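Local coordinates for capsid protein VP1 (Trichodysplasia spinulosa-associated polyomavirus, PDB 6HKV), which forms pentamers that build the outer shell of the polyomavirus capsid and binds sialylated glycans on its surface, at residues 17-22 with 234-239. Residues are numbered along the deposited sequence; the frame is centred on the assembly and turned at random.
Sequences IELYLN and LYVSCC. With MG (magnesium ion), chain N.
With CG anti to its carbonyl carbon (chi1 -68°), Leu-21 lowers CD1 between Val-236 and Cys-238, whose chi1 of 62° aims SG at CD1 and CB of Leu-21. CD1 lies 3.7 Å from the SG of Cys-238 and 4.1 Å from CG1 of Val-236. Leucine's long branched chain suits a gap of 7.7 Å between the CA atoms of Leu-21 and Cys-238; cysteine's compact, polarisable sulfur packs against a methyl without needing a polar partner. Farther back, Leu-19 CD2 meets Val-236 CG2 at 4.3 Å, a looser touch, so the two methyls of this beta-branched valine serve two different leucines. At the other end Leu-234 and Ile-17 run alongside each other, pointing oppositely; beta-branched Ile-17 presents CB and both branches to CD2 of Leu-234, 4.0 Å from CB. No hydrogen bond crosses between the segments, inclined by 35°: the contact is apolar and mostly between side chains, though CD1 of Leu-21 also rests on the carbonyl O of Val-236. Alternation sends Glu-18 to the other side of its strand, where OE1 hydrogen-bonds Tyr-260 and binds magnesium at 2.5 Å, with three waters and Ser-188 O of a neighbouring subunit. Ser-237 likewise turns from the interface and hydrogen-bonds Thr-62. Strand 252-271 pairs with both 4-21 and 233-246, making these facing parts of one curled sheet system, characteristic of the jelly-roll core of polyomavirus VP1.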
# COMPACT_ATOMS: atom_id res chain seq x y z
N ILE C 17 -19.89 -26.43 -5.89
CA ILE C 17 -20.35 -25.83 -7.11
C ILE C 17 -19.14 -25.10 -7.71
O ILE C 17 -18.51 -24.30 -7.02
CB ILE C 17 -21.52 -24.88 -6.85
CG1 ILE C 17 -22.77 -25.62 -6.36
CG2 ILE C 17 -21.78 -24.03 -8.08
CD1 ILE C 17 -23.43 -26.49 -7.38
N GLU C 18 -18.85 -25.39 -8.97
CA GLU C 18 -17.73 -24.78 -9.67
C GLU C 18 -18.33 -24.08 -10.89
O GLU C 18 -19.09 -24.70 -11.63
CB GLU C 18 -16.73 -25.88 -10.04
CG GLU C 18 -15.46 -25.37 -10.68
CD GLU C 18 -14.44 -26.44 -10.98
OE1 GLU C 18 -13.31 -26.30 -10.51
OE2 GLU C 18 -14.77 -27.38 -11.71
N LEU C 19 -17.98 -22.83 -11.13
CA LEU C 19 -18.42 -22.15 -12.33
C LEU C 19 -17.48 -20.99 -12.65
O LEU C 19 -16.64 -20.63 -11.85
CB LEU C 19 -19.83 -21.62 -12.13
CG LEU C 19 -19.98 -20.41 -11.19
CD1 LEU C 19 -21.13 -19.54 -11.58
CD2 LEU C 19 -20.21 -20.85 -9.78
N TYR C 20 -17.66 -20.40 -13.83
CA TYR C 20 -17.08 -19.12 -14.16
C TYR C 20 -18.20 -18.21 -14.66
O TYR C 20 -19.24 -18.70 -15.13
CB TYR C 20 -15.95 -19.25 -15.18
CG TYR C 20 -16.40 -19.81 -16.50
CD1 TYR C 20 -16.92 -19.00 -17.50
CD2 TYR C 20 -16.36 -21.17 -16.72
CE1 TYR C 20 -17.37 -19.54 -18.69
CE2 TYR C 20 -16.79 -21.73 -17.92
CZ TYR C 20 -17.29 -20.90 -18.90
OH TYR C 20 -17.74 -21.45 -20.08
N LEU C 21 -17.97 -16.90 -14.56
CA LEU C 21 -18.82 -15.92 -15.19
C LEU C 21 -17.96 -15.06 -16.11
O LEU C 21 -16.96 -14.51 -15.68
CB LEU C 21 -19.49 -15.07 -14.12
CG LEU C 21 -20.52 -15.77 -13.23
CD1 LEU C 21 -20.98 -14.83 -12.15
CD2 LEU C 21 -21.70 -16.25 -14.05
N ASN C 22 -18.40 -14.94 -17.36
CA ASN C 22 -17.77 -14.05 -18.32
C ASN C 22 -18.23 -12.62 -18.04
O ASN C 22 -19.30 -12.38 -17.51
CB ASN C 22 -18.05 -14.46 -19.77
CG ASN C 22 -17.06 -15.50 -20.25
OD1 ASN C 22 -15.85 -15.25 -20.17
ND2 ASN C 22 -17.56 -16.62 -20.74
N LEU C 234 -28.22 -21.20 -5.48
CA LEU C 234 -27.02 -20.50 -5.12
C LEU C 234 -26.83 -19.37 -6.12
O LEU C 234 -26.85 -19.60 -7.34
CB LEU C 234 -25.83 -21.45 -5.17
CG LEU C 234 -24.48 -20.82 -4.82
CD1 LEU C 234 -24.46 -20.41 -3.37
CD2 LEU C 234 -23.37 -21.76 -5.18
N TYR C 235 -26.64 -18.15 -5.61
CA TYR C 235 -26.56 -16.96 -6.44
C TYR C 235 -25.13 -16.41 -6.38
O TYR C 235 -24.62 -16.16 -5.29
CB TYR C 235 -27.58 -15.92 -5.97
CG TYR C 235 -29.01 -16.35 -6.15
CD1 TYR C 235 -29.59 -17.23 -5.27
CD2 TYR C 235 -29.76 -15.91 -7.23
CE1 TYR C 235 -30.91 -17.64 -5.43
CE2 TYR C 235 -31.07 -16.32 -7.41
CZ TYR C 235 -31.64 -17.19 -6.50
OH TYR C 235 -32.92 -17.65 -6.61
N VAL C 236 -24.51 -16.25 -7.55
CA VAL C 236 -23.17 -15.82 -7.69
C VAL C 236 -23.17 -14.63 -8.65
O VAL C 236 -23.78 -14.70 -9.71
CB VAL C 236 -22.27 -16.96 -8.18
CG1 VAL C 236 -20.82 -16.52 -8.38
CG2 VAL C 236 -22.39 -18.17 -7.26
N SER C 237 -22.50 -13.54 -8.23
CA SER C 237 -22.54 -12.30 -8.95
C SER C 237 -21.14 -11.70 -8.94
O SER C 237 -20.40 -11.89 -7.98
CB SER C 237 -23.52 -11.35 -8.34
OG SER C 237 -24.77 -11.97 -8.12
N CYS C 238 -20.79 -10.96 -9.99
CA CYS C 238 -19.50 -10.27 -9.98
C CYS C 238 -19.44 -9.18 -11.05
O CYS C 238 -20.35 -9.02 -11.87
CB CYS C 238 -18.35 -11.25 -10.17
SG CYS C 238 -18.41 -12.13 -11.76
N CYS C 239 -18.36 -8.40 -10.95
CA CYS C 239 -17.92 -7.50 -11.98
C CYS C 239 -16.42 -7.28 -11.80
O CYS C 239 -15.96 -7.08 -10.67
CB CYS C 239 -18.66 -6.17 -11.91
SG CYS C 239 -18.33 -5.11 -13.34
MG MG N . -11.47 -28.00 -10.36
O HOH W 1 -9.68 -26.38 -9.62
O HOH W 2 -9.65 -29.55 -10.17
O HOH W 3 -11.92 -28.33 -8.21